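Local coordinates for protein trichothecene 3-O-acetyltransferase TRI101 (Fusarium sporotrichioides, PDB 2ZBA) that acetylates the 3-hydroxyl group of trichothecene mycotoxins during their biosynthesis, using acetyl coenzyme A as the acetyl donor, at residues 203-208 with 315-320; 17-22 with 353-358; 143-148 with 165-170. All coordinates share one frame; numbering follows the deposited sequence.

How the interactions relate
The three contacts show how a BAHD-type acyltransferase packs segments, some far apart in sequence, behind the residues that line its active site. Interactions 1 and 2 are immediate neighbours, their centres about 5 Å apart: Leu316 N bonds Asp17 OD2 at 2.7 Å, and Met320 O receives Arg354 NH2 at 2.6 Å. Interaction 3 lies farther off, its centre about 17 Å from that of interaction 1, yet Leu317 N reaches Asp169 OD2 at 2.9 Å, tying the HXXXD loop, 165-170, to 315-320. Interactions 1 and 3 bring Gln318 and His165 to both the coenzyme A sulfur and the bound T-2 toxin; interaction 2, whose chain loop encloses both, comes near the toxin through Gln22.

Interaction 1. Residues 203-208 with 315-320; sequences TVVPLL and GLLQNM. With COA (coenzyme A), chain E.
Val204 and Val205 meet Leu317 through methyl groups alone, and the flat groups of the region, the amides of Gln318 and Asn319, are turned to other partners. The Gln318 amide looks into the active site, where its OE1 lies 2.8 Å from S1P of coenzyme A, a separation so short that its detail is doubtful. An extended chain, with CG anti to the backbone N (chi1 -176°), carries the amide there. At Asn319 the amide oxygen accepts two bonds: Met320 N approaches OD1 at 2.8 Å from 30° outside the carbonyl plane, and Gln220 NE2 is the second donor. Apart from these amides, the contact itself is apolar. Leu317 forks, sending CD1 to Val205 CG2 at 3.7 Å and CD2 to Val204 CG2 at 4.2 Å; with Val204 the two side chains meet tip to tip. All three residues are buried. Leu317 also packs on Arg304 and Met307 of helix 304-307, while Val205 leans on Ala359 of helix 348-363. The contact thus sets loop 203-208 beside the start of strand 318-326, an outermost strand of the large mixed sheet, where Asn319 pairs with Val301 of strand 294-302.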
# COMPACT_ATOMS: atom_id res chain seq x y z
N THR A 203 -2.51 -22.68 0.11
CA THR A 203 -2.95 -23.21 1.39
C THR A 203 -3.19 -22.14 2.44
O THR A 203 -3.78 -22.41 3.50
CB THR A 203 -1.93 -24.26 1.93
OG1 THR A 203 -0.69 -23.62 2.32
CG2 THR A 203 -1.67 -25.32 0.88
N VAL A 204 -2.75 -20.92 2.14
CA VAL A 204 -2.58 -19.88 3.13
C VAL A 204 -3.92 -19.38 3.72
O VAL A 204 -4.00 -19.00 4.90
CB VAL A 204 -1.62 -18.74 2.58
CG1 VAL A 204 -2.38 -17.61 1.89
CG2 VAL A 204 -0.75 -18.22 3.69
N VAL A 205 -4.96 -19.42 2.89
CA VAL A 205 -6.34 -19.14 3.31
C VAL A 205 -7.12 -20.44 3.08
O VAL A 205 -7.42 -20.77 1.94
CB VAL A 205 -6.96 -17.98 2.51
CG1 VAL A 205 -8.41 -17.69 2.99
CG2 VAL A 205 -6.08 -16.71 2.62
N PRO A 206 -7.41 -21.20 4.15
CA PRO A 206 -8.17 -22.45 4.00
C PRO A 206 -9.55 -22.21 3.42
O PRO A 206 -10.26 -21.28 3.82
CB PRO A 206 -8.26 -22.97 5.45
CG PRO A 206 -7.09 -22.37 6.15
CD PRO A 206 -7.02 -20.98 5.56
N LEU A 207 -9.94 -23.05 2.45
CA LEU A 207 -11.25 -22.90 1.82
C LEU A 207 -12.34 -23.44 2.75
O LEU A 207 -12.08 -24.34 3.57
CB LEU A 207 -11.28 -23.59 0.45
CG LEU A 207 -11.05 -22.82 -0.86
CD1 LEU A 207 -10.27 -21.49 -0.75
CD2 LEU A 207 -10.44 -23.76 -1.88
N LEU A 208 -13.54 -22.88 2.64
CA LEU A 208 -14.69 -23.31 3.45
C LEU A 208 -15.34 -24.55 2.87
O LEU A 208 -15.61 -24.60 1.66
CB LEU A 208 -15.72 -22.17 3.56
CG LEU A 208 -15.23 -20.89 4.24
CD1 LEU A 208 -16.30 -19.82 4.16
CD2 LEU A 208 -14.83 -21.14 5.69
N GLY A 315 3.36 -12.86 -0.02
CA GLY A 315 2.29 -12.89 -0.99
C GLY A 315 1.29 -11.78 -0.84
O GLY A 315 1.60 -10.72 -0.30
N LEU A 316 0.09 -12.01 -1.36
CA LEU A 316 -1.01 -11.08 -1.17
C LEU A 316 -2.01 -11.72 -0.20
O LEU A 316 -2.67 -12.71 -0.54
CB LEU A 316 -1.70 -10.70 -2.49
CG LEU A 316 -2.87 -9.74 -2.13
CD1 LEU A 316 -2.81 -8.40 -2.77
CD2 LEU A 316 -4.25 -10.39 -2.26
N LEU A 317 -2.09 -11.13 0.98
CA LEU A 317 -2.91 -11.63 2.05
C LEU A 317 -3.48 -10.43 2.78
O LEU A 317 -3.01 -10.02 3.84
CB LEU A 317 -2.08 -12.55 2.97
CG LEU A 317 -2.85 -13.24 4.09
CD1 LEU A 317 -4.28 -13.69 3.63
CD2 LEU A 317 -2.05 -14.39 4.63
N GLN A 318 -4.50 -9.86 2.17
CA GLN A 318 -5.05 -8.58 2.56
C GLN A 318 -6.55 -8.70 2.40
O GLN A 318 -7.03 -9.52 1.61
CB GLN A 318 -4.50 -7.53 1.60
CG GLN A 318 -4.86 -6.09 1.88
CD GLN A 318 -4.20 -5.13 0.90
OE1 GLN A 318 -3.23 -4.45 1.25
NE2 GLN A 318 -4.69 -5.11 -0.34
N ASN A 319 -7.29 -7.91 3.18
CA ASN A 319 -8.70 -7.68 2.93
C ASN A 319 -8.96 -6.23 3.31
O ASN A 319 -8.01 -5.48 3.56
CB ASN A 319 -9.55 -8.64 3.78
CG ASN A 319 -10.93 -8.90 3.18
OD1 ASN A 319 -11.43 -8.12 2.38
ND2 ASN A 319 -11.54 -10.01 3.59
N MSE A 320 -10.22 -5.82 3.36
CA MSE A 320 -10.59 -4.50 3.80
C MSE A 320 -11.72 -4.65 4.79
O MSE A 320 -12.42 -5.67 4.82
CB MSE A 320 -11.00 -3.63 2.61
CG MSE A 320 -9.88 -3.36 1.55
SE MSE A 320 -10.33 -1.90 0.36
CE MSE A 320 -9.17 -0.50 1.11
N1A COA E . -5.41 -2.25 25.01
C2A COA E . -4.95 -0.99 24.69
N3A COA E . -4.25 -0.79 23.50
C4A COA E . -4.02 -1.83 22.65
C5A COA E . -4.48 -3.11 22.97
C6A COA E . -5.18 -3.32 24.16
N6A COA E . -5.54 -4.55 24.54
N7A COA E . -4.11 -3.94 21.97
C8A COA E . -3.43 -3.22 21.04
N9A COA E . -3.37 -1.92 21.44
C1B COA E . -2.82 -0.77 20.68
C2B COA E . -1.30 -0.81 20.61
O2B COA E . -0.73 -0.18 21.74
C3B COA E . -1.04 -0.10 19.29
O3B COA E . -1.38 1.24 19.48
P3B COA E . -0.49 2.52 19.04
O7A COA E . -0.01 2.27 17.63
O8A COA E . 0.72 2.66 19.92
O9A COA E . -1.45 3.67 19.11
C4B COA E . -2.16 -0.63 18.43
O4B COA E . -3.26 -0.79 19.32
C5B COA E . -1.91 -1.94 17.72
O5B COA E . -3.16 -2.33 17.16
P1A COA E . -3.25 -3.03 15.71
O1A COA E . -2.46 -4.30 15.68
O2A COA E . -4.68 -3.20 15.24
O3A COA E . -2.45 -2.07 14.67
P2A COA E . -2.93 -0.63 14.11
O4A COA E . -1.74 0.29 14.21
O5A COA E . -4.19 -0.08 14.72
O6A COA E . -3.26 -0.88 12.56
CBP COA E . -4.53 -1.80 10.73
CCP COA E . -4.57 -1.27 12.16
CDP COA E . -4.49 -0.57 9.81
CEP COA E . -5.79 -2.64 10.48
CAP COA E . -3.26 -2.63 10.55
OAP COA E . -3.27 -3.75 11.43
C9P COA E . -3.00 -3.12 9.15
O9P COA E . -3.61 -4.30 8.71
N8P COA E . -2.14 -2.45 8.37
C7P COA E . -1.87 -2.89 7.00
C6P COA E . -2.91 -2.38 6.00
C5P COA E . -2.54 -2.85 4.60
O5P COA E . -2.69 -4.04 4.26
N4P COA E . -2.06 -1.93 3.77
C3P COA E . -1.10 -2.33 2.75
C2P COA E . -1.60 -2.08 1.33
S1P COA E . -0.97 -3.25 0.08

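Interaction 2. Residues 17-22 with 353-358; sequences DIIGQQ and RRTQAL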
# COMPACT_ATOMS: atom_id res chain seq x y z
N ASP A 17 -1.85 -16.18 -4.81
CA ASP A 17 -2.89 -16.24 -3.79
C ASP A 17 -4.25 -16.14 -4.50
O ASP A 17 -4.43 -15.27 -5.34
CB ASP A 17 -2.73 -15.05 -2.84
CG ASP A 17 -1.46 -15.14 -2.02
OD1 ASP A 17 -1.47 -15.87 -1.00
OD2 ASP A 17 -0.45 -14.47 -2.39
N ILE A 18 -5.18 -17.05 -4.20
CA ILE A 18 -6.51 -16.97 -4.85
C ILE A 18 -7.08 -15.56 -4.74
O ILE A 18 -7.62 -15.06 -5.70
CB ILE A 18 -7.56 -18.06 -4.40
CG1 ILE A 18 -8.96 -17.72 -4.91
CG2 ILE A 18 -7.67 -18.15 -2.91
CD1 ILE A 18 -9.10 -17.61 -6.45
N ILE A 19 -6.91 -14.92 -3.59
CA ILE A 19 -7.36 -13.53 -3.41
C ILE A 19 -6.63 -12.52 -4.32
O ILE A 19 -7.17 -11.46 -4.64
CB ILE A 19 -7.34 -13.14 -1.89
CG1 ILE A 19 -8.63 -13.66 -1.24
CG2 ILE A 19 -7.22 -11.66 -1.70
CD1 ILE A 19 -8.70 -13.52 0.26
N GLY A 20 -5.43 -12.85 -4.77
CA GLY A 20 -4.66 -11.95 -5.64
C GLY A 20 -5.05 -12.08 -7.10
O GLY A 20 -4.51 -11.35 -7.95
N GLN A 21 -5.95 -13.02 -7.40
CA GLN A 21 -6.40 -13.27 -8.76
C GLN A 21 -7.48 -12.30 -9.23
O GLN A 21 -8.15 -12.58 -10.22
CB GLN A 21 -6.91 -14.70 -8.93
CG GLN A 21 -6.00 -15.78 -8.43
CD GLN A 21 -5.10 -16.36 -9.48
OE1 GLN A 21 -4.95 -15.83 -10.57
NE2 GLN A 21 -4.48 -17.46 -9.14
N GLN A 22 -7.65 -11.19 -8.52
CA GLN A 22 -8.61 -10.15 -8.90
C GLN A 22 -8.05 -9.35 -10.07
O GLN A 22 -6.93 -8.87 -10.00
CB GLN A 22 -8.85 -9.18 -7.73
CG GLN A 22 -9.43 -9.79 -6.52
CD GLN A 22 -9.40 -8.87 -5.32
OE1 GLN A 22 -9.62 -7.66 -5.44
NE2 GLN A 22 -9.16 -9.44 -4.15
N ARG A 353 -13.38 -15.17 8.67
CA ARG A 353 -14.58 -15.63 7.98
C ARG A 353 -14.79 -14.90 6.65
O ARG A 353 -14.98 -15.52 5.62
CB ARG A 353 -15.83 -15.49 8.87
CG ARG A 353 -17.13 -15.96 8.18
CD ARG A 353 -17.06 -17.45 7.76
NE ARG A 353 -18.31 -17.88 7.10
CZ ARG A 353 -18.73 -19.13 6.95
NH1 ARG A 353 -18.03 -20.17 7.42
NH2 ARG A 353 -19.87 -19.35 6.31
N ARG A 354 -14.75 -13.58 6.69
CA ARG A 354 -14.95 -12.75 5.50
C ARG A 354 -13.88 -13.05 4.43
O ARG A 354 -14.17 -13.05 3.23
CB ARG A 354 -14.94 -11.27 5.89
CG ARG A 354 -16.17 -10.79 6.72
CD ARG A 354 -16.06 -9.31 7.12
NE ARG A 354 -15.80 -8.49 5.94
CZ ARG A 354 -14.69 -7.80 5.71
NH1 ARG A 354 -13.69 -7.77 6.60
NH2 ARG A 354 -14.56 -7.14 4.55
N THR A 355 -12.64 -13.31 4.87
CA THR A 355 -11.50 -13.52 3.98
C THR A 355 -11.58 -14.91 3.34
O THR A 355 -11.38 -15.07 2.13
CB THR A 355 -10.15 -13.31 4.72
OG1 THR A 355 -10.06 -11.95 5.16
CG2 THR A 355 -8.94 -13.59 3.82
N GLN A 356 -11.87 -15.90 4.17
CA GLN A 356 -12.08 -17.28 3.71
C GLN A 356 -13.31 -17.37 2.82
O GLN A 356 -13.31 -18.14 1.87
CB GLN A 356 -12.23 -18.26 4.88
CG GLN A 356 -10.95 -18.41 5.74
CD GLN A 356 -11.08 -19.51 6.77
OE1 GLN A 356 -10.98 -20.71 6.45
NE2 GLN A 356 -11.31 -19.10 8.02
N ALA A 357 -14.35 -16.59 3.13
CA ALA A 357 -15.54 -16.58 2.24
C ALA A 357 -15.16 -16.03 0.85
O ALA A 357 -15.56 -16.58 -0.17
CB ALA A 357 -16.66 -15.78 2.83
N LEU A 358 -14.38 -14.95 0.83
CA LEU A 358 -13.89 -14.37 -0.42
C LEU A 358 -13.08 -15.37 -1.20
O LEU A 358 -13.31 -15.53 -2.41
CB LEU A 358 -13.07 -13.09 -0.16
CG LEU A 358 -12.49 -12.31 -1.37
CD1 LEU A 358 -13.59 -11.74 -2.30
CD2 LEU A 358 -11.58 -11.17 -0.89
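Thr355 OG1 is gripped twice, by the carbonyl O of Leu351 one turn back in the same helix and by Asn319 ND2 from the neighbouring strand, and this leaves the methyl branch of Thr355 to meet Ile19. The torsion suits both tasks: at chi1 -63° OG1 sits beside the backbone N, facing back along the helix, while CG2 stands anti to that N. Ile19 lays CD1 3.6 Å from Thr355 CG2 and equally close to Thr355 O. Its CG1 meets Leu358 CD2 at 3.9 Å, and in both pairs the side chains cross at about a right angle. One isoleucine therefore spans two residues three apart in sequence on the same helix.

Ile19 belongs to a short 3-10 turn, marked by the bond from Gly20 N to Asp17 O at 2.7 Å. Just after it Gln22 folds back, its NE2 making a weak bond to Ile19 O, bent to 127°. Its OE1 has another weak partner, Leu373 N.

No polar bond crosses between the two segments; this is apolar packing of an N-terminal 3-10 turn against helix 348-363. It sits at the substrate pocket of this BAHD-family fold: the Gln22 side chain is about 4 Å from the bound T-2 toxin, and that of Leu358 about 6 Å from that of the calcium ligand Ile221.

Interaction 3. Residues 143-148 with 165-170; sequences KPVLLL and HGAMDM. With COA (coenzyme A), chain E.
Ala167 and Met168, which press on Val145 and Leu146, are interior positions of the HXXXD motif that identifies BAHD acyltransferases, here running from His165 to Asp169. The loop follows strand 156-164 and packs on Val145 and Leu146, where strand 146-153, the antiparallel neighbour of strand 156-164, begins.

The CB of His165 points away from 143-148, and its ring lies by the substrates. Its CE1 and NE2 each lie 4.0 Å from S1P of coenzyme A, with the sulfur oblique to the ring, and His165 also touches the bound toxin. In related enzymes this histidine is regarded as the general base, a role consistent with its position here. Beyond Gly166, Ala167 sets CB 4.3 Å from Val145 CG1.

Met168, present as selenomethionine, does most of the touching. CG lies between the backbone N and the carbonyl carbon (chi1 60°), and a bend at chi3 (83°) carries CE to Val145 CG1, a tight 3.3 Å. Its SE meets Leu146 CD1 at 3.9 Å, the two side chains crossing at about a right angle.

Asp169 serves structure. As N-cap of helix 170-184 it offers OD1 to Gly172 N, while OD2 forms a salt bridge with Arg304 NH1. Of its side chain, CB rather than the carboxylate lies beside the sulfur. Met170 then opens the helix, whose N-terminal end would probably polarise a thiol placed beside it: Met170 N lies 2.9 Å from coenzyme A S1P, unusually short and uncertain in detail, and Met170 CB 3.6 Å from that same sulfur.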
# COMPACT_ATOMS: atom_id res chain seq x y z
N LYS A 143 5.43 -8.95 -17.27
CA LYS A 143 4.86 -8.41 -16.04
C LYS A 143 5.70 -8.93 -14.86
O LYS A 143 5.30 -9.85 -14.16
CB LYS A 143 3.40 -8.85 -15.94
CG LYS A 143 2.58 -8.17 -14.89
CD LYS A 143 1.16 -8.76 -14.84
CE LYS A 143 0.23 -8.11 -15.86
NZ LYS A 143 -1.16 -8.69 -15.74
N PRO A 144 6.90 -8.34 -14.66
CA PRO A 144 7.79 -8.84 -13.61
C PRO A 144 7.16 -8.71 -12.22
O PRO A 144 6.34 -7.83 -11.99
CB PRO A 144 9.03 -7.94 -13.72
CG PRO A 144 8.94 -7.31 -15.09
CD PRO A 144 7.47 -7.17 -15.36
N VAL A 145 7.54 -9.61 -11.34
CA VAL A 145 7.08 -9.65 -9.94
C VAL A 145 7.65 -8.44 -9.17
O VAL A 145 6.94 -7.78 -8.39
CB VAL A 145 7.50 -11.01 -9.31
CG1 VAL A 145 7.39 -11.02 -7.77
CG2 VAL A 145 6.68 -12.14 -9.90
N LEU A 146 8.92 -8.12 -9.44
CA LEU A 146 9.63 -7.09 -8.71
C LEU A 146 10.56 -6.35 -9.67
O LEU A 146 11.26 -6.98 -10.46
CB LEU A 146 10.42 -7.74 -7.55
CG LEU A 146 10.90 -6.89 -6.36
CD1 LEU A 146 9.75 -6.45 -5.44
CD2 LEU A 146 11.95 -7.66 -5.54
N LEU A 147 10.53 -5.02 -9.63
CA LEU A 147 11.46 -4.19 -10.42
C LEU A 147 12.06 -3.15 -9.49
O LEU A 147 11.42 -2.69 -8.54
CB LEU A 147 10.74 -3.46 -11.57
CG LEU A 147 10.10 -4.14 -12.79
CD1 LEU A 147 8.64 -4.47 -12.51
CD2 LEU A 147 10.16 -3.19 -13.97
N LEU A 148 13.30 -2.75 -9.77
CA LEU A 148 13.96 -1.73 -8.95
C LEU A 148 14.48 -0.61 -9.83
O LEU A 148 14.94 -0.85 -10.95
CB LEU A 148 15.09 -2.35 -8.12
CG LEU A 148 14.70 -3.35 -7.01
CD1 LEU A 148 14.60 -4.78 -7.54
CD2 LEU A 148 15.65 -3.31 -5.83
N HIS A 165 0.91 -6.23 -7.91
CA HIS A 165 0.00 -6.33 -6.77
C HIS A 165 -0.71 -7.69 -6.55
O HIS A 165 -1.10 -7.99 -5.43
CB HIS A 165 -0.99 -5.17 -6.75
CG HIS A 165 -1.52 -4.88 -5.37
ND1 HIS A 165 -1.87 -3.61 -4.95
CD2 HIS A 165 -1.73 -5.70 -4.32
CE1 HIS A 165 -2.29 -3.67 -3.70
NE2 HIS A 165 -2.21 -4.92 -3.29
N GLY A 166 -0.86 -8.51 -7.59
CA GLY A 166 -1.47 -9.84 -7.41
C GLY A 166 -0.51 -10.80 -6.74
O GLY A 166 -0.91 -11.76 -6.06
N ALA A 167 0.78 -10.52 -6.94
CA ALA A 167 1.90 -11.26 -6.38
C ALA A 167 2.23 -10.83 -4.95
O ALA A 167 2.76 -11.61 -4.19
CB ALA A 167 3.16 -11.11 -7.28
N MSE A 168 1.93 -9.59 -4.59
CA MSE A 168 2.27 -9.12 -3.24
C MSE A 168 1.44 -7.93 -2.84
O MSE A 168 1.16 -7.07 -3.67
CB MSE A 168 3.78 -8.77 -3.14
CG MSE A 168 4.27 -7.68 -4.10
SE MSE A 168 6.23 -7.61 -4.11
CE MSE A 168 6.47 -8.99 -5.35
N ASP A 169 1.05 -7.87 -1.56
CA ASP A 169 0.57 -6.63 -0.96
C ASP A 169 1.80 -5.85 -0.42
O ASP A 169 2.92 -6.35 -0.52
CB ASP A 169 -0.55 -6.88 0.09
CG ASP A 169 -0.15 -7.83 1.22
OD1 ASP A 169 1.03 -7.89 1.60
OD2 ASP A 169 -1.04 -8.52 1.75
N MSE A 170 1.61 -4.64 0.12
CA MSE A 170 2.79 -3.85 0.61
C MSE A 170 3.54 -4.49 1.81
O MSE A 170 4.77 -4.37 1.93
CB MSE A 170 2.44 -2.38 0.85
CG MSE A 170 3.64 -1.48 1.10
SE MSE A 170 4.97 -1.36 -0.37
CE MSE A 170 6.54 -1.82 0.59
N1A COA E . -5.41 -2.25 25.01
C2A COA E . -4.95 -0.99 24.69
N3A COA E . -4.25 -0.79 23.50
C4A COA E . -4.02 -1.83 22.65
C5A COA E . -4.48 -3.11 22.97
C6A COA E . -5.18 -3.32 24.16
N6A COA E . -5.54 -4.55 24.54
N7A COA E . -4.11 -3.94 21.97
C8A COA E . -3.43 -3.22 21.04
N9A COA E . -3.37 -1.92 21.44
C1B COA E . -2.82 -0.77 20.68
C2B COA E . -1.30 -0.81 20.61
O2B COA E . -0.73 -0.18 21.74
C3B COA E . -1.04 -0.10 19.29
O3B COA E . -1.38 1.24 19.48
P3B COA E . -0.49 2.52 19.04
O7A COA E . -0.01 2.27 17.63
O8A COA E . 0.72 2.66 19.92
O9A COA E . -1.45 3.67 19.11
C4B COA E . -2.16 -0.63 18.43
O4B COA E . -3.26 -0.79 19.32
C5B COA E . -1.91 -1.94 17.72
O5B COA E . -3.16 -2.33 17.16
P1A COA E . -3.25 -3.03 15.71
O1A COA E . -2.46 -4.30 15.68
O2A COA E . -4.68 -3.20 15.24
O3A COA E . -2.45 -2.07 14.67
P2A COA E . -2.93 -0.63 14.11
O4A COA E . -1.74 0.29 14.21
O5A COA E . -4.19 -0.08 14.72
O6A COA E . -3.26 -0.88 12.56
CBP COA E . -4.53 -1.80 10.73
CCP COA E . -4.57 -1.27 12.16
CDP COA E . -4.49 -0.57 9.81
CEP COA E . -5.79 -2.64 10.48
CAP COA E . -3.26 -2.63 10.55
OAP COA E . -3.27 -3.75 11.43
C9P COA E . -3.00 -3.12 9.15
O9P COA E . -3.61 -4.30 8.71
N8P COA E . -2.14 -2.45 8.37
C7P COA E . -1.87 -2.89 7.00
C6P COA E . -2.91 -2.38 6.00
C5P COA E . -2.54 -2.85 4.60
O5P COA E . -2.69 -4.04 4.26
N4P COA E . -2.06 -1.93 3.77
C3P COA E . -1.10 -2.33 2.75
C2P COA E . -1.60 -2.08 1.33
S1P COA E . -0.97 -3.25 0.08